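PDB 3WO8: beta-N-acetylglucosaminidase from Thermotoga maritima, which probably hydrolyses terminal non-reducing N-acetyl-D-hexosamine residues of N-acetyl-beta-D-hexosaminides, as a member of glycoside hydrolase family 3. Local coordinates for residues E66-I71 with K322-A327; A343-G348 with I454-S459. All blocks are in the same frame, centred on the assembly; numbering follows the deposited sequence.

Contact 1 of 2, residues E66-I71 with K322-A327; sequences EGDFLI and KYLAFA
Leu324 pushes its forked end into the corner between Asp68 and Leu70, and in doing so brings the last turn of helix 310-326 against the start of strand 70-72. The setting is the TIM barrel of family 3 glycosidases, and the helix meets it at the N-terminal ends of the strands: Tyr323, next to Leu324, sends its OH to the carbonyl of Val215, just ahead of strand 216-219. The contact is a worked example of how a helix can be seated on a barrel: apolar side chains do the packing across the contact, and the one charged group, Asp68, is paired with Lys329.

The two branches of Leu324 have different tasks. Leu324 CD1 rests 3.4 Å from Leu70 CD2 and also packs on Phe69 C, so that it meets backbone as well as side chain. Leu324 CD2 turns instead to Asp68 and lies 3.5 Å from Asp68 O. Leu70 places its CG anti to the carbonyl carbon, and this torsion (chi1 -68°) lets the isobutyl end come closer to the helix than its base does; its backbone is hydrogen-bonded to Thr41 and Ile43, at the start of strand 42-45. Were Leu324 replaced by an alanine, Leu70 CD2 would probably lose its nearest apolar neighbour across the contact, and a gap would be likely to open over the Phe69 carbonyl group.

Asp68 contributes the charged group of the contact. Its OD1 forms a salt bridge with Lys329, whose NZ also donates a hydrogen bond to Leu324 O, so one ammonium group ties the loop before the strand to the end of the helix. Beyond Leu324 the chain turns, and Ala327 adds its methyl group to the same apolar patch, Ala327 CB lying 4.1 Å from Leu70 CD2.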
ATOM      1  N   GLU B  66      -7.508 -20.631  12.496  1.00 46.36           N
ATOM      2  CA  GLU B  66      -8.733 -20.797  13.308  1.00 51.23           C
ATOM      3  C   GLU B  66      -9.989 -21.174  12.563  1.00 48.29           C
ATOM      4  O   GLU B  66     -10.874 -21.713  13.170  1.00 46.89           O
ATOM      5  CB  GLU B  66      -9.092 -19.498  14.064  1.00 54.44           C
ATOM      6  CG  GLU B  66      -8.470 -19.358  15.442  1.00 60.68           C
ATOM      7  CD  GLU B  66      -8.990 -20.369  16.457  1.00 63.31           C
ATOM      8  OE1 GLU B  66      -8.169 -20.854  17.272  1.00 70.89           O
ATOM      9  OE2 GLU B  66     -10.205 -20.670  16.450  1.00 61.78           O
ATOM     10  N   GLY B  67     -10.111 -20.828  11.289  1.00 47.37           N
ATOM     11  CA  GLY B  67     -11.344 -21.117  10.572  1.00 46.02           C
ATOM     12  C   GLY B  67     -11.632 -20.386   9.267  1.00 46.61           C
ATOM     13  O   GLY B  67     -10.743 -19.949   8.532  1.00 46.42           O
ATOM     14  N   ASP B  68     -12.905 -20.253   8.982  1.00 46.82           N
ATOM     15  CA  ASP B  68     -13.301 -19.801   7.694  1.00 52.48           C
ATOM     16  C   ASP B  68     -14.174 -18.595   7.964  1.00 49.75           C
ATOM     17  O   ASP B  68     -15.239 -18.751   8.547  1.00 56.70           O
ATOM     18  CB  ASP B  68     -14.041 -20.941   6.995  1.00 57.97           C
ATOM     19  CG  ASP B  68     -14.462 -20.590   5.591  1.00 64.78           C
ATOM     20  OD1 ASP B  68     -13.616 -20.134   4.792  1.00 81.11           O
ATOM     21  OD2 ASP B  68     -15.644 -20.796   5.260  1.00 69.88           O
ATOM     22  N   PHE B  69     -13.700 -17.400   7.573  1.00 45.06           N
ATOM     23  CA  PHE B  69     -14.390 -16.121   7.850  1.00 38.18           C
ATOM     24  C   PHE B  69     -14.627 -15.238   6.654  1.00 36.63           C
ATOM     25  O   PHE B  69     -14.080 -15.427   5.584  1.00 33.13           O
ATOM     26  CB  PHE B  69     -13.602 -15.256   8.811  1.00 34.97           C
ATOM     27  CG  PHE B  69     -13.122 -15.970  10.023  1.00 36.66           C
ATOM     28  CD1 PHE B  69     -11.982 -16.745   9.972  1.00 37.86           C
ATOM     29  CD2 PHE B  69     -13.775 -15.833  11.236  1.00 37.76           C
ATOM     30  CE1 PHE B  69     -11.505 -17.398  11.114  1.00 39.71           C
ATOM     31  CE2 PHE B  69     -13.321 -16.505  12.380  1.00 38.23           C
ATOM     32  CZ  PHE B  69     -12.175 -17.286  12.320  1.00 36.35           C
ATOM     33  N   LEU B  70     -15.462 -14.241   6.892  1.00 37.14           N
ATOM     34  CA  LEU B  70     -15.665 -13.172   5.984  1.00 36.89           C
ATOM     35  C   LEU B  70     -14.912 -12.011   6.552  1.00 37.91           C
ATOM     36  O   LEU B  70     -15.325 -11.474   7.562  1.00 38.70           O
ATOM     37  CB  LEU B  70     -17.130 -12.808   5.925  1.00 39.88           C
ATOM     38  CG  LEU B  70     -17.998 -13.879   5.301  1.00 40.75           C
ATOM     39  CD1 LEU B  70     -19.410 -13.354   5.175  1.00 41.00           C
ATOM     40  CD2 LEU B  70     -17.459 -14.297   3.942  1.00 40.33           C
ATOM     41  N   ILE B  71     -13.812 -11.636   5.884  1.00 38.05           N
ATOM     42  CA  ILE B  71     -12.868 -10.615   6.338  1.00 32.52           C
ATOM     43  C   ILE B  71     -13.023  -9.389   5.481  1.00 32.52           C
ATOM     44  O   ILE B  71     -12.826  -9.436   4.257  1.00 33.74           O
ATOM     45  CB  ILE B  71     -11.435 -11.147   6.306  1.00 33.83           C
ATOM     46  CG1 ILE B  71     -11.412 -12.524   6.986  1.00 35.28           C
ATOM     47  CG2 ILE B  71     -10.517 -10.215   7.091  1.00 35.00           C
ATOM     48  CD1 ILE B  71     -10.047 -13.166   7.220  1.00 33.51           C
ATOM     49  N   LYS B 322     -23.263 -20.400   2.589  1.00 47.21           N
ATOM     50  CA  LYS B 322     -23.276 -20.346   1.156  1.00 52.16           C
ATOM     51  C   LYS B 322     -22.233 -19.337   0.683  1.00 52.08           C
ATOM     52  O   LYS B 322     -21.430 -19.598  -0.206  1.00 52.07           O
ATOM     53  CB  LYS B 322     -24.678 -19.920   0.665  1.00 55.30           C
ATOM     54  CG  LYS B 322     -24.892 -20.113  -0.836  1.00 62.59           C
ATOM     55  CD  LYS B 322     -26.360 -19.952  -1.243  1.00 71.62           C
ATOM     56  CE  LYS B 322     -26.700 -18.580  -1.838  1.00 78.80           C
ATOM     57  NZ  LYS B 322     -27.027 -18.634  -3.290  1.00 77.21           N
ATOM     58  N   TYR B 323     -22.273 -18.158   1.285  1.00 54.39           N
ATOM     59  CA  TYR B 323     -21.389 -17.084   0.895  1.00 48.59           C
ATOM     60  C   TYR B 323     -19.954 -17.452   1.234  1.00 48.31           C
ATOM     61  O   TYR B 323     -19.050 -17.322   0.422  1.00 46.49           O
ATOM     62  CB  TYR B 323     -21.813 -15.830   1.599  1.00 44.26           C
ATOM     63  CG  TYR B 323     -22.829 -15.088   0.808  1.00 42.86           C
ATOM     64  CD1 TYR B 323     -24.115 -15.540   0.675  1.00 38.93           C
ATOM     65  CD2 TYR B 323     -22.496 -13.912   0.182  1.00 46.27           C
ATOM     66  CE1 TYR B 323     -25.057 -14.826  -0.053  1.00 36.96           C
ATOM     67  CE2 TYR B 323     -23.422 -13.199  -0.550  1.00 44.10           C
ATOM     68  CZ  TYR B 323     -24.700 -13.668  -0.671  1.00 37.45           C
ATOM     69  OH  TYR B 323     -25.572 -12.918  -1.419  1.00 35.94           O
ATOM     70  N   LEU B 324     -19.794 -17.952   2.440  1.00 45.66           N
ATOM     71  CA  LEU B 324     -18.553 -18.452   2.906  1.00 45.91           C
ATOM     72  C   LEU B 324     -17.993 -19.494   1.951  1.00 51.12           C
ATOM     73  O   LEU B 324     -16.791 -19.480   1.634  1.00 53.46           O
ATOM     74  CB  LEU B 324     -18.762 -19.060   4.284  1.00 46.86           C
ATOM     75  CG  LEU B 324     -17.669 -18.817   5.305  1.00 50.10           C
ATOM     76  CD1 LEU B 324     -17.246 -17.368   5.372  1.00 48.35           C
ATOM     77  CD2 LEU B 324     -18.153 -19.287   6.668  1.00 55.10           C
ATOM     78  N   ALA B 325     -18.853 -20.395   1.482  1.00 52.77           N
ATOM     79  CA  ALA B 325     -18.412 -21.461   0.579  1.00 51.97           C
ATOM     80  C   ALA B 325     -17.963 -20.972  -0.794  1.00 50.85           C
ATOM     81  O   ALA B 325     -17.216 -21.669  -1.447  1.00 55.89           O
ATOM     82  CB  ALA B 325     -19.483 -22.515   0.418  1.00 54.46           C
ATOM     83  N   PHE B 326     -18.394 -19.797  -1.246  1.00 52.39           N
ATOM     84  CA  PHE B 326     -17.804 -19.228  -2.463  1.00 54.77           C
ATOM     85  C   PHE B 326     -16.822 -18.066  -2.251  1.00 56.28           C
ATOM     86  O   PHE B 326     -16.285 -17.541  -3.197  1.00 60.84           O
ATOM     87  CB  PHE B 326     -18.867 -18.880  -3.532  1.00 56.88           C
ATOM     88  CG  PHE B 326     -19.853 -17.819  -3.139  1.00 56.82           C
ATOM     89  CD1 PHE B 326     -19.451 -16.548  -2.774  1.00 59.35           C
ATOM     90  CD2 PHE B 326     -21.212 -18.085  -3.208  1.00 62.68           C
ATOM     91  CE1 PHE B 326     -20.390 -15.580  -2.439  1.00 65.53           C
ATOM     92  CE2 PHE B 326     -22.151 -17.125  -2.873  1.00 67.32           C
ATOM     93  CZ  PHE B 326     -21.742 -15.863  -2.491  1.00 65.06           C
ATOM     94  N   ALA B 327     -16.566 -17.659  -1.025  1.00 61.14           N
ATOM     95  CA  ALA B 327     -15.593 -16.602  -0.805  1.00 61.11           C
ATOM     96  C   ALA B 327     -14.211 -17.190  -0.945  1.00 58.01           C
ATOM     97  O   ALA B 327     -13.996 -18.343  -0.563  1.00 63.98           O
ATOM     98  CB  ALA B 327     -15.770 -15.986   0.573  1.00 58.42           C
TER

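Contact 2 of 2, residues A343-G348 with I454-S459; sequences AVEFLG and IVVTRS
Leu347 overlaps two neighbours at once: its CB sits 3.8 Å from Ile454 CB, while its CD2 reaches diagonally to Val456 CG2. On the reverse face Phe346 and Val455 run side by side, and Val455 CG2 comes up to the edge of the phenyl ring, 4.1 Å from Phe346 CD1. The other branch of Val455, CG1, meets Val344 CG1 at 3.7 Å, beside Ser468 of helix 462-471. These pairs belong to an antiparallel match in the mixed sheet of the C-terminal domain, where strand 345-347 is the edge strand next to 453-456. Two reciprocal pairs of hydrogen bonds hold the strands, Glu345 with Val456 and Leu347 with Ile454; Val456 N to Glu345 O, at 3.0 Å, is nearly straight (171°).

Past the strands Arg458 folds back. Extended from CG to NE, its chain carries the guanidinium across to the neighbouring segment, where Arg458 NH1 donates a 2.8 Å hydrogen bond to Ala343 O, which lies in the guanidinium plane. Arg458 NH2 forms a long salt bridge with Glu345 OE1 (3.5 Å), the carboxylate turned 68° from the guanidinium. Arg458 also packs on Lys97 of the second subunit, and Ser459 OG is hydrogen-bonded to Pro90 O of that second subunit.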
ATOM      1  N   ALA B 343      12.071 -17.987  10.502  1.00 41.33           N
ATOM      2  CA  ALA B 343      13.473 -17.597  10.348  1.00 40.57           C
ATOM      3  C   ALA B 343      14.175 -17.266  11.672  1.00 41.44           C
ATOM      4  O   ALA B 343      15.394 -16.988  11.690  1.00 39.13           O
ATOM      5  CB  ALA B 343      13.582 -16.436   9.368  1.00 41.26           C
ATOM      6  N   VAL B 344      13.418 -17.310  12.772  1.00 42.39           N
ATOM      7  CA  VAL B 344      13.949 -17.003  14.103  1.00 44.73           C
ATOM      8  C   VAL B 344      14.396 -18.261  14.878  1.00 45.97           C
ATOM      9  O   VAL B 344      13.739 -19.305  14.871  1.00 46.20           O
ATOM     10  CB  VAL B 344      12.913 -16.291  15.007  1.00 49.00           C
ATOM     11  CG1 VAL B 344      13.615 -15.625  16.171  1.00 51.89           C
ATOM     12  CG2 VAL B 344      12.090 -15.246  14.268  1.00 48.79           C
ATOM     13  N   GLU B 345      15.518 -18.113  15.561  1.00 50.90           N
ATOM     14  CA  GLU B 345      16.078 -19.107  16.466  1.00 53.84           C
ATOM     15  C   GLU B 345      16.181 -18.460  17.826  1.00 52.94           C
ATOM     16  O   GLU B 345      16.628 -17.310  17.897  1.00 49.47           O
ATOM     17  CB  GLU B 345      17.505 -19.478  16.040  1.00 57.16           C
ATOM     18  CG  GLU B 345      17.606 -20.507  14.917  1.00 64.28           C
ATOM     19  CD  GLU B 345      18.953 -20.465  14.208  1.00 66.99           C
ATOM     20  OE1 GLU B 345      19.640 -19.421  14.278  1.00 51.78           O
ATOM     21  OE2 GLU B 345      19.310 -21.475  13.555  1.00 78.02           O
ATOM     22  N   PHE B 346      15.785 -19.183  18.887  1.00 50.84           N
ATOM     23  CA  PHE B 346      16.121 -18.796  20.265  1.00 47.37           C
ATOM     24  C   PHE B 346      17.333 -19.575  20.735  1.00 44.95           C
ATOM     25  O   PHE B 346      17.387 -20.743  20.571  1.00 53.90           O
ATOM     26  CB  PHE B 346      14.966 -19.052  21.205  1.00 51.22           C
ATOM     27  CG  PHE B 346      13.642 -18.547  20.700  1.00 62.65           C
ATOM     28  CD1 PHE B 346      13.254 -17.232  20.878  1.00 63.72           C
ATOM     29  CD2 PHE B 346      12.771 -19.411  20.056  1.00 74.39           C
ATOM     30  CE1 PHE B 346      12.024 -16.797  20.427  1.00 66.75           C
ATOM     31  CE2 PHE B 346      11.537 -18.986  19.598  1.00 78.26           C
ATOM     32  CZ  PHE B 346      11.171 -17.672  19.783  1.00 78.58           C
ATOM     33  N   LEU B 347      18.296 -18.920  21.339  1.00 47.53           N
ATOM     34  CA  LEU B 347      19.573 -19.528  21.710  1.00 52.22           C
ATOM     35  C   LEU B 347      19.923 -19.263  23.189  1.00 61.02           C
ATOM     36  O   LEU B 347      20.313 -18.140  23.570  1.00 57.10           O
ATOM     37  CB  LEU B 347      20.728 -18.925  20.871  1.00 51.79           C
ATOM     38  CG  LEU B 347      21.176 -19.533  19.539  1.00 50.63           C
ATOM     39  CD1 LEU B 347      19.991 -20.098  18.763  1.00 50.85           C
ATOM     40  CD2 LEU B 347      21.981 -18.497  18.745  1.00 46.88           C
ATOM     41  N   GLY B 348      19.854 -20.310  24.006  1.00 61.88           N
ATOM     42  CA  GLY B 348      20.314 -20.230  25.399  1.00 54.52           C
ATOM     43  C   GLY B 348      19.179 -20.183  26.406  1.00 52.58           C
ATOM     44  O   GLY B 348      19.425 -20.046  27.587  1.00 52.63           O
ATOM     45  N   ILE B 454      19.974 -15.320  23.383  1.00 53.54           N
ATOM     46  CA  ILE B 454      20.017 -14.682  22.083  1.00 47.20           C
ATOM     47  C   ILE B 454      18.778 -14.961  21.266  1.00 49.68           C
ATOM     48  O   ILE B 454      18.327 -16.103  21.177  1.00 45.19           O
ATOM     49  CB  ILE B 454      21.190 -15.172  21.269  1.00 50.30           C
ATOM     50  CG1 ILE B 454      22.489 -14.980  22.047  1.00 52.64           C
ATOM     51  CG2 ILE B 454      21.240 -14.421  19.939  1.00 51.38           C
ATOM     52  CD1 ILE B 454      23.670 -15.678  21.401  1.00 53.18           C
ATOM     53  N   VAL B 455      18.219 -13.900  20.681  1.00 50.39           N
ATOM     54  CA  VAL B 455      17.176 -14.048  19.671  1.00 47.59           C
ATOM     55  C   VAL B 455      17.784 -13.586  18.350  1.00 43.74           C
ATOM     56  O   VAL B 455      18.264 -12.431  18.215  1.00 40.49           O
ATOM     57  CB  VAL B 455      15.906 -13.275  20.003  1.00 46.87           C
ATOM     58  CG1 VAL B 455      14.863 -13.510  18.929  1.00 49.82           C
ATOM     59  CG2 VAL B 455      15.346 -13.733  21.316  1.00 46.03           C
ATOM     60  N   VAL B 456      17.815 -14.542  17.419  1.00 40.80           N
ATOM     61  CA  VAL B 456      18.314 -14.350  16.058  1.00 43.04           C
ATOM     62  C   VAL B 456      17.110 -14.233  15.159  1.00 39.32           C
ATOM     63  O   VAL B 456      16.497 -15.229  14.812  1.00 42.86           O
ATOM     64  CB  VAL B 456      19.214 -15.526  15.592  1.00 42.88           C
ATOM     65  CG1 VAL B 456      19.685 -15.280  14.181  1.00 44.62           C
ATOM     66  CG2 VAL B 456      20.443 -15.687  16.513  1.00 40.61           C
ATOM     67  N   THR B 457      16.727 -13.002  14.855  1.00 42.53           N
ATOM     68  CA  THR B 457      15.714 -12.741  13.817  1.00 42.50           C
ATOM     69  C   THR B 457      16.533 -12.693  12.556  1.00 44.64           C
ATOM     70  O   THR B 457      17.796 -12.607  12.600  1.00 53.64           O
ATOM     71  CB  THR B 457      15.038 -11.371  14.004  1.00 40.06           C
ATOM     72  OG1 THR B 457      16.040 -10.352  14.130  1.00 33.61           O
ATOM     73  CG2 THR B 457      14.171 -11.371  15.247  1.00 40.05           C
ATOM     74  N   ARG B 458      15.916 -12.677  11.407  1.00 40.21           N
ATOM     75  CA  ARG B 458      16.821 -12.295  10.291  1.00 41.70           C
ATOM     76  C   ARG B 458      16.317 -11.060   9.578  1.00 35.98           C
ATOM     77  O   ARG B 458      16.293 -11.000   8.369  1.00 38.79           O
ATOM     78  CB  ARG B 458      17.066 -13.488   9.375  1.00 43.93           C
ATOM     79  CG  ARG B 458      18.139 -14.417   9.906  1.00 42.32           C
ATOM     80  CD  ARG B 458      17.916 -15.847   9.435  1.00 46.60           C
ATOM     81  NE  ARG B 458      19.071 -16.649   9.822  1.00 47.98           N
ATOM     82  CZ  ARG B 458      19.108 -17.546  10.806  1.00 47.06           C
ATOM     83  NH1 ARG B 458      18.031 -17.847  11.526  1.00 48.52           N
ATOM     84  NH2 ARG B 458      20.253 -18.151  11.062  1.00 47.66           N
ATOM     85  N   SER B 459      15.956 -10.083  10.395  1.00 33.82           N
ATOM     86  CA  SER B 459      15.110  -8.985  10.028  1.00 35.35           C
ATOM     87  C   SER B 459      15.132  -7.962  11.156  1.00 36.86           C
ATOM     88  O   SER B 459      15.201  -8.312  12.326  1.00 33.34           O
ATOM     89  CB  SER B 459      13.657  -9.426   9.816  1.00 33.81           C
ATOM     90  OG  SER B 459      13.138  -8.923   8.617  1.00 40.80           O
TER

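Overall arrangement
Contacts 1 and 2 follow each other along the chain, the first closing before the second opens, with helix 334-342 between them. They lie in different domains: their centres are 35 Å apart, their nearest atoms about 20 Å, and they do not touch. Contact 1 seats helix 310-326 at the N-terminal ends of the strands, the side away from the C-terminal ends where TIM-barrel enzymes carry their active sites. Contact 2, its centre about 30 Å from the centre of the chain, adds an edge strand to the C-terminal domain, and its far end reaches the second subunit, in keeping with a dimer whose architecture is associated with the active site.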